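Local coordinates for protein apolipophorin-3b (Locusta migratoria, PDB 1AEP) that helps load diacylglycerol into lipophorin of the hemolymph by covering the growing hydrophobic surface of the particle, supporting lipid transport during flight, at residues Asn6-Leu14 / Gln131-Lys142; Ile52-Ala63 / Leu74-Ile85. All blocks are in the same frame, centred on the assembly; numbering follows the deposited sequence.

Contact 1: residues Asn6-Leu14 / Gln131-Lys142; sequences NIAEAVQQL and QSALQEAAEKTK
Lys-142 reaches across to Gln-13 and closes one end of the packing between the first and last helices of a five-helix amphipathic bundle, which run side by side and nearly parallel, their segment axes approaching to 9.3 Å at 12°. Its CB leads to a CG anti to the backbone N (chi1 -156°), which lies 4.1 Å from CA of Leu-14. The chain then bends at every later torsion and turns back toward helix 7-25. CE comes within 4.0 Å of Gln-13 CB, and NZ donates a 2.8 Å hydrogen bond to Gln-13 OE1, tilted 24° from the carbonyl plane. The ammonium group therefore meets a neutral carbonyl.

Deeper in, small residues let the helices meet: Ala-10 CB faces Ala-138 CB at 4.0 Å. Leu-14 CD1 approaches Ala-138 CB and lies 3.6 Å from Ala-138 O. At the other end the Ile-7 and Gln-131 side chains point past one another in opposite senses, Ile-7 CD1 lying 3.5 Å from Gln-131 CG and touching Leu-134 CB; Gln-135 NE2 lies 3.9 Å from Ile-7 CG1. Thr-141, whose CG2 lies near Leu-14 CD2, donates a hydrogen bond from OG1 to Ala-137 O, which also accepts Thr-141 N from the opposite face.

Helix 94-121 borders both partners through Trp-112, which touches Val-11 and Thr-141, while helix 36-63 packs against helix 131-154 at Ala-133, Ala-137 and Thr-141.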
# COMPACT_ATOMS: atom_id res chain seq x y z
N ASN A 6 -0.68 -1.03 -18.90
CA ASN A 6 -1.72 -1.69 -18.12
C ASN A 6 -1.47 -1.55 -16.65
O ASN A 6 -2.33 -1.13 -15.87
CB ASN A 6 -1.86 -3.18 -18.43
CG ASN A 6 -3.33 -3.51 -18.47
OD1 ASN A 6 -3.75 -4.70 -18.40
ND2 ASN A 6 -4.14 -2.44 -18.58
N ILE A 7 -0.24 -1.92 -16.28
CA ILE A 7 0.19 -1.76 -14.92
C ILE A 7 0.13 -0.28 -14.61
O ILE A 7 -0.36 0.14 -13.56
CB ILE A 7 1.55 -2.40 -14.68
CG1 ILE A 7 1.23 -3.85 -14.46
CG2 ILE A 7 2.26 -1.91 -13.41
CD1 ILE A 7 2.40 -4.72 -14.87
N ALA A 8 0.60 0.48 -15.58
CA ALA A 8 0.59 1.92 -15.52
C ALA A 8 -0.77 2.39 -15.05
O ALA A 8 -0.89 3.17 -14.10
CB ALA A 8 0.82 2.40 -16.93
N GLU A 9 -1.79 1.88 -15.71
CA GLU A 9 -3.12 2.26 -15.33
C GLU A 9 -3.41 1.93 -13.89
O GLU A 9 -3.74 2.81 -13.09
CB GLU A 9 -4.22 1.64 -16.17
CG GLU A 9 -5.33 2.70 -16.39
CD GLU A 9 -6.72 2.14 -16.29
OE1 GLU A 9 -6.77 0.82 -16.37
OE2 GLU A 9 -7.71 2.85 -16.17
N ALA A 10 -3.30 0.64 -13.60
CA ALA A 10 -3.53 0.15 -12.26
C ALA A 10 -2.87 1.04 -11.22
O ALA A 10 -3.50 1.53 -10.27
CB ALA A 10 -2.99 -1.26 -12.16
N VAL A 11 -1.60 1.28 -11.46
CA VAL A 11 -0.80 2.08 -10.58
C VAL A 11 -1.27 3.51 -10.48
O VAL A 11 -1.10 4.15 -9.45
CB VAL A 11 0.67 1.84 -10.81
CG1 VAL A 11 1.45 2.94 -10.16
CG2 VAL A 11 1.04 0.48 -10.19
N GLN A 12 -1.88 4.00 -11.55
CA GLN A 12 -2.37 5.36 -11.56
C GLN A 12 -3.63 5.49 -10.72
O GLN A 12 -3.86 6.45 -9.99
CB GLN A 12 -2.61 5.79 -13.01
CG GLN A 12 -1.56 6.82 -13.48
CD GLN A 12 -2.25 8.08 -13.92
OE1 GLN A 12 -1.95 9.18 -13.40
NE2 GLN A 12 -3.23 7.93 -14.84
N GLN A 13 -4.41 4.43 -10.80
CA GLN A 13 -5.63 4.36 -10.06
C GLN A 13 -5.35 4.19 -8.57
O GLN A 13 -6.07 4.67 -7.70
CB GLN A 13 -6.36 3.18 -10.68
CG GLN A 13 -7.39 3.55 -11.76
CD GLN A 13 -8.23 2.34 -12.13
OE1 GLN A 13 -9.10 1.91 -11.37
NE2 GLN A 13 -7.97 1.76 -13.29
N LEU A 14 -4.26 3.50 -8.28
CA LEU A 14 -3.83 3.28 -6.92
C LEU A 14 -3.49 4.60 -6.23
O LEU A 14 -3.90 4.89 -5.10
CB LEU A 14 -2.51 2.58 -7.09
CG LEU A 14 -2.19 1.58 -6.04
CD1 LEU A 14 -1.45 0.47 -6.74
CD2 LEU A 14 -1.26 2.25 -5.11
N GLN A 131 3.55 -9.90 -15.31
CA GLN A 131 2.55 -8.86 -15.46
C GLN A 131 1.23 -9.16 -14.74
O GLN A 131 0.72 -8.33 -14.00
CB GLN A 131 2.42 -8.47 -16.96
CG GLN A 131 1.65 -7.17 -17.28
CD GLN A 131 0.19 -7.41 -17.65
OE1 GLN A 131 -0.55 -6.45 -17.95
NE2 GLN A 131 -0.26 -8.68 -17.60
N SER A 132 0.67 -10.35 -14.93
CA SER A 132 -0.57 -10.68 -14.25
C SER A 132 -0.47 -10.49 -12.73
O SER A 132 -1.28 -9.80 -12.11
CB SER A 132 -1.04 -12.08 -14.61
OG SER A 132 -1.86 -11.99 -15.76
N ALA A 133 0.56 -11.09 -12.15
CA ALA A 133 0.84 -11.01 -10.74
C ALA A 133 0.98 -9.58 -10.25
O ALA A 133 0.38 -9.20 -9.25
CB ALA A 133 2.11 -11.75 -10.46
N LEU A 134 1.78 -8.79 -10.94
CA LEU A 134 1.95 -7.41 -10.56
C LEU A 134 0.59 -6.73 -10.56
O LEU A 134 0.26 -5.99 -9.64
CB LEU A 134 2.83 -6.68 -11.57
CG LEU A 134 4.34 -6.85 -11.35
CD1 LEU A 134 5.17 -6.03 -12.38
CD2 LEU A 134 4.67 -6.49 -9.91
N GLN A 135 -0.20 -6.99 -11.61
CA GLN A 135 -1.51 -6.37 -11.75
C GLN A 135 -2.46 -6.75 -10.64
O GLN A 135 -3.14 -5.90 -10.06
CB GLN A 135 -2.19 -6.68 -13.10
CG GLN A 135 -3.57 -6.08 -13.27
CD GLN A 135 -3.72 -5.11 -14.43
OE1 GLN A 135 -4.85 -4.78 -14.85
NE2 GLN A 135 -2.58 -4.65 -14.94
N GLU A 136 -2.52 -8.03 -10.34
CA GLU A 136 -3.41 -8.40 -9.30
C GLU A 136 -3.01 -7.73 -7.98
O GLU A 136 -3.82 -7.15 -7.26
CB GLU A 136 -3.72 -9.91 -9.32
CG GLU A 136 -2.96 -10.84 -8.38
CD GLU A 136 -3.25 -12.30 -8.67
OE1 GLU A 136 -3.09 -12.80 -9.78
OE2 GLU A 136 -3.67 -12.97 -7.62
N ALA A 137 -1.72 -7.77 -7.72
CA ALA A 137 -1.19 -7.15 -6.52
C ALA A 137 -1.53 -5.66 -6.42
O ALA A 137 -1.78 -5.13 -5.34
CB ALA A 137 0.31 -7.37 -6.46
N ALA A 138 -1.52 -4.99 -7.57
CA ALA A 138 -1.83 -3.58 -7.60
C ALA A 138 -3.27 -3.36 -7.22
O ALA A 138 -3.58 -2.39 -6.56
CB ALA A 138 -1.46 -2.89 -8.88
N GLU A 139 -4.12 -4.30 -7.63
CA GLU A 139 -5.53 -4.21 -7.35
C GLU A 139 -5.82 -4.40 -5.89
O GLU A 139 -6.63 -3.69 -5.29
CB GLU A 139 -6.30 -5.20 -8.21
CG GLU A 139 -6.83 -4.49 -9.47
CD GLU A 139 -7.08 -5.45 -10.59
OE1 GLU A 139 -7.32 -6.62 -10.40
OE2 GLU A 139 -6.99 -4.90 -11.78
N LYS A 140 -5.12 -5.38 -5.31
CA LYS A 140 -5.24 -5.70 -3.90
C LYS A 140 -4.80 -4.54 -3.03
O LYS A 140 -5.33 -4.33 -1.96
CB LYS A 140 -4.40 -6.88 -3.50
CG LYS A 140 -5.03 -8.20 -3.86
CD LYS A 140 -4.83 -9.19 -2.74
CE LYS A 140 -4.76 -10.62 -3.23
NZ LYS A 140 -4.78 -11.60 -2.13
N THR A 141 -3.80 -3.80 -3.50
CA THR A 141 -3.30 -2.65 -2.77
C THR A 141 -4.32 -1.50 -2.84
O THR A 141 -4.56 -0.78 -1.87
CB THR A 141 -1.89 -2.29 -3.30
OG1 THR A 141 -1.07 -3.44 -3.30
CG2 THR A 141 -1.25 -1.18 -2.48
N LYS A 142 -4.94 -1.33 -4.01
CA LYS A 142 -5.95 -0.32 -4.25
C LYS A 142 -7.13 -0.53 -3.30
O LYS A 142 -7.59 0.42 -2.65
CB LYS A 142 -6.39 -0.50 -5.66
CG LYS A 142 -6.97 0.74 -6.22
CD LYS A 142 -8.34 0.51 -6.77
CE LYS A 142 -8.42 0.67 -8.28
NZ LYS A 142 -9.62 1.41 -8.65

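Contact 2: residues Ile52-Ala63 / Leu74-Ile85; sequences IAEVTTSLKQEA and LNAFARNLNNSI
Thr-56 meets Ala-78 where the two helices come closest, their CA atoms 4.5 Å apart. Its OG1 donates to Ala-78 O at 3.1 Å, approaching from above the carbonyl plane, 35° out of it; the same oxygen takes the helical N-H of Asn-82. With OG1 beside its own backbone N (chi1 -85°), CG2 is left to rest against Ala-78 CB. A valine here would probably leave Ala-78 O without its second donor and cost the helices their polar link.

Leu-59 CB also touches Ala-78 CB, while its CG meets Leu-74 CD1 at 4.0 Å, the two leucines crossing at about a right angle. Leu-59 CD2 comes obliquely to the Phe-77 ring, one face of which carries Leu-81 CG. The segments run antiparallel at 166°, as consecutive helices of an up-and-down amphipathic bundle do, and apolar residues of both fill the interior. Toward the far end Ile-52 CG2 meets Ile-85 CG1 at 3.5 Å, and Val-55 CG1 approaches Leu-81 CD1.

On the outer flank Lys-60 CE lies over one face of the poorly ordered Arg-79 guanidinium; with both groups positive, the pair probably adds no attraction. Beyond this shell Trp-112 of helix 94-121 meets Phe-77 edge-to-face, and Glu-62, whose CG touches Leu-74 CD2, is hydrogen-bonded through OE2 to His-66.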
# COMPACT_ATOMS: atom_id res chain seq x y z
N ILE A 52 -1.15 -5.55 2.64
CA ILE A 52 0.11 -5.29 1.93
C ILE A 52 1.13 -6.40 2.12
O ILE A 52 1.91 -6.77 1.24
CB ILE A 52 0.73 -3.99 2.41
CG1 ILE A 52 -0.16 -2.92 1.83
CG2 ILE A 52 2.15 -3.84 1.89
CD1 ILE A 52 0.31 -2.50 0.45
N ALA A 53 1.11 -6.96 3.29
CA ALA A 53 2.00 -8.05 3.54
C ALA A 53 1.56 -9.30 2.76
O ALA A 53 2.36 -10.17 2.41
CB ALA A 53 1.97 -8.25 5.05
N GLU A 54 0.27 -9.39 2.48
CA GLU A 54 -0.25 -10.52 1.73
C GLU A 54 0.32 -10.55 0.34
O GLU A 54 0.75 -11.59 -0.15
CB GLU A 54 -1.78 -10.43 1.59
CG GLU A 54 -2.54 -11.73 1.81
CD GLU A 54 -3.90 -11.46 2.37
OE1 GLU A 54 -4.85 -11.23 1.68
OE2 GLU A 54 -3.89 -11.48 3.70
N VAL A 55 0.28 -9.37 -0.28
CA VAL A 55 0.78 -9.10 -1.61
C VAL A 55 2.24 -9.44 -1.67
O VAL A 55 2.70 -10.24 -2.49
CB VAL A 55 0.61 -7.58 -1.83
CG1 VAL A 55 1.28 -7.09 -3.06
CG2 VAL A 55 -0.84 -7.24 -1.90
N THR A 56 2.99 -8.84 -0.76
CA THR A 56 4.40 -9.09 -0.66
C THR A 56 4.74 -10.57 -0.72
O THR A 56 5.66 -10.99 -1.40
CB THR A 56 4.83 -8.53 0.69
OG1 THR A 56 5.09 -7.16 0.55
CG2 THR A 56 6.06 -9.27 1.11
N THR A 57 3.95 -11.36 0.00
CA THR A 57 4.13 -12.80 0.05
C THR A 57 3.77 -13.49 -1.25
O THR A 57 4.42 -14.41 -1.71
CB THR A 57 3.38 -13.39 1.23
OG1 THR A 57 4.03 -12.86 2.35
CG2 THR A 57 3.52 -14.89 1.22
N SER A 58 2.74 -13.01 -1.87
CA SER A 58 2.40 -13.67 -3.10
C SER A 58 3.32 -13.32 -4.25
O SER A 58 3.50 -14.09 -5.18
CB SER A 58 0.94 -13.38 -3.37
OG SER A 58 0.85 -12.08 -3.86
N LEU A 59 3.94 -12.16 -4.19
CA LEU A 59 4.86 -11.72 -5.21
C LEU A 59 6.21 -12.39 -4.99
O LEU A 59 6.95 -12.66 -5.92
CB LEU A 59 5.10 -10.23 -4.95
CG LEU A 59 4.65 -9.18 -5.96
CD1 LEU A 59 3.61 -9.71 -6.87
CD2 LEU A 59 4.14 -8.01 -5.16
N LYS A 60 6.53 -12.64 -3.73
CA LYS A 60 7.77 -13.30 -3.46
C LYS A 60 7.73 -14.69 -4.14
O LYS A 60 8.71 -15.18 -4.69
CB LYS A 60 7.93 -13.46 -1.95
CG LYS A 60 8.93 -12.50 -1.33
CD LYS A 60 8.62 -12.15 0.12
CE LYS A 60 9.82 -11.54 0.81
NZ LYS A 60 9.56 -11.11 2.19
N GLN A 61 6.55 -15.28 -4.07
CA GLN A 61 6.28 -16.61 -4.62
C GLN A 61 6.41 -16.67 -6.11
O GLN A 61 6.92 -17.62 -6.71
CB GLN A 61 4.82 -16.91 -4.30
CG GLN A 61 4.53 -18.40 -4.44
CD GLN A 61 3.17 -18.64 -5.03
OE1 GLN A 61 3.04 -19.53 -5.86
NE2 GLN A 61 2.20 -17.83 -4.59
N GLU A 62 5.93 -15.61 -6.69
CA GLU A 62 6.00 -15.50 -8.11
C GLU A 62 7.45 -15.44 -8.56
O GLU A 62 7.87 -16.13 -9.50
CB GLU A 62 5.29 -14.20 -8.47
CG GLU A 62 5.05 -14.05 -9.98
CD GLU A 62 4.18 -15.13 -10.52
OE1 GLU A 62 3.42 -15.81 -9.82
OE2 GLU A 62 4.32 -15.27 -11.82
N ALA A 63 8.21 -14.61 -7.87
CA ALA A 63 9.60 -14.42 -8.21
C ALA A 63 10.33 -15.74 -8.28
O ALA A 63 11.26 -15.91 -9.06
CB ALA A 63 10.23 -13.50 -7.15
N LEU A 74 11.89 -8.47 -8.48
CA LEU A 74 10.52 -8.71 -8.06
C LEU A 74 10.47 -8.98 -6.57
O LEU A 74 9.69 -8.39 -5.81
CB LEU A 74 9.87 -9.84 -8.86
CG LEU A 74 8.44 -10.05 -8.41
CD1 LEU A 74 7.77 -8.70 -8.43
CD2 LEU A 74 7.74 -10.98 -9.35
N ASN A 75 11.37 -9.87 -6.16
CA ASN A 75 11.54 -10.24 -4.78
C ASN A 75 11.90 -9.01 -3.97
O ASN A 75 11.38 -8.77 -2.89
CB ASN A 75 12.63 -11.31 -4.70
CG ASN A 75 12.51 -12.20 -3.50
OD1 ASN A 75 12.93 -11.83 -2.40
ND2 ASN A 75 11.93 -13.41 -3.71
N ALA A 76 12.79 -8.20 -4.53
CA ALA A 76 13.19 -6.96 -3.89
C ALA A 76 12.01 -6.07 -3.61
O ALA A 76 11.81 -5.60 -2.49
CB ALA A 76 14.11 -6.20 -4.83
N PHE A 77 11.23 -5.79 -4.64
CA PHE A 77 10.08 -4.93 -4.51
C PHE A 77 9.20 -5.36 -3.38
O PHE A 77 8.79 -4.57 -2.54
CB PHE A 77 9.33 -4.95 -5.81
CG PHE A 77 7.98 -4.27 -5.75
CD1 PHE A 77 7.84 -2.93 -5.43
CD2 PHE A 77 6.84 -4.96 -6.13
CE1 PHE A 77 6.59 -2.32 -5.45
CE2 PHE A 77 5.58 -4.37 -6.13
CZ PHE A 77 5.44 -3.04 -5.77
N ALA A 78 8.91 -6.64 -3.38
CA ALA A 78 8.10 -7.15 -2.33
C ALA A 78 8.70 -6.82 -0.96
O ALA A 78 8.02 -6.29 -0.10
CB ALA A 78 8.02 -8.63 -2.48
N ARG A 79 9.97 -7.18 -0.76
CA ARG A 79 10.64 -6.95 0.51
C ARG A 79 10.46 -5.52 0.95
O ARG A 79 10.12 -5.23 2.08
CB ARG A 79 12.12 -7.29 0.50
CG ARG A 79 12.39 -8.75 0.81
CD ARG A 79 13.88 -9.11 0.92
NE ARG A 79 14.17 -10.53 0.63
CZ ARG A 79 13.74 -11.60 1.33
NH1 ARG A 79 12.97 -11.47 2.42
NH2 ARG A 79 14.10 -12.82 0.93
N ASN A 80 10.69 -4.62 0.01
CA ASN A 80 10.55 -3.21 0.26
C ASN A 80 9.16 -2.78 0.67
O ASN A 80 9.02 -2.01 1.61
CB ASN A 80 10.99 -2.43 -0.96
CG ASN A 80 12.44 -2.29 -0.86
OD1 ASN A 80 12.94 -1.34 -0.26
ND2 ASN A 80 13.17 -3.32 -1.37
N LEU A 81 8.13 -3.28 -0.06
CA LEU A 81 6.77 -2.93 0.28
C LEU A 81 6.55 -3.26 1.73
O LEU A 81 5.99 -2.48 2.47
CB LEU A 81 5.81 -3.85 -0.44
CG LEU A 81 5.34 -3.27 -1.72
CD1 LEU A 81 4.36 -4.29 -2.28
CD2 LEU A 81 4.63 -2.00 -1.37
N ASN A 82 7.07 -4.42 2.13
CA ASN A 82 6.97 -4.89 3.49
C ASN A 82 7.67 -3.98 4.49
O ASN A 82 7.24 -3.81 5.63
CB ASN A 82 7.61 -6.23 3.63
CG ASN A 82 7.21 -6.75 4.96
OD1 ASN A 82 6.00 -6.78 5.26
ND2 ASN A 82 8.20 -7.12 5.74
N ASN A 83 8.77 -3.39 4.07
CA ASN A 83 9.50 -2.53 4.97
C ASN A 83 8.83 -1.20 5.22
O ASN A 83 8.98 -0.59 6.27
CB ASN A 83 10.99 -2.44 4.64
CG ASN A 83 11.63 -3.82 4.75
OD1 ASN A 83 12.83 -4.00 4.52
ND2 ASN A 83 10.80 -4.83 5.08
N SER A 84 8.08 -0.73 4.25
CA SER A 84 7.45 0.54 4.47
C SER A 84 6.18 0.45 5.30
O SER A 84 5.64 1.48 5.67
CB SER A 84 7.35 1.44 3.26
OG SER A 84 6.78 0.75 2.18
N ILE A 85 5.73 -0.77 5.63
CA ILE A 85 4.52 -0.90 6.45
C ILE A 85 4.69 -1.50 7.86
O ILE A 85 3.99 -1.08 8.79
CB ILE A 85 3.29 -1.47 5.74
CG1 ILE A 85 3.62 -2.68 4.86
CG2 ILE A 85 2.57 -0.39 4.96
CD1 ILE A 85 3.48 -4.01 5.59

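In the fold
Contacts 1 and 2 lie with their centres about 14 Å apart in a single five-helix bundle, the centre of each about 11 Å from the centre of the chain. Contact 1 joins the first and last helices, 7-25 and 131-154; contact 2, all of whose residues lie in sequence between the two segments of contact 1, pairs consecutive helices 36-63 and 69-83. They meet where helix 131-154 packs on helix 36-63: Ala-137 CB lies 3.5 Å from Val-55 CG1, and Thr-141 CG2 lies 3.6 Å from Ile-52 CD1. The two pairs thus share one apolar interior. Opening of such a bundle probably exposes these faces to lipid, consistent with the protein's exchange between soluble monomer and lipoprotein-bound form.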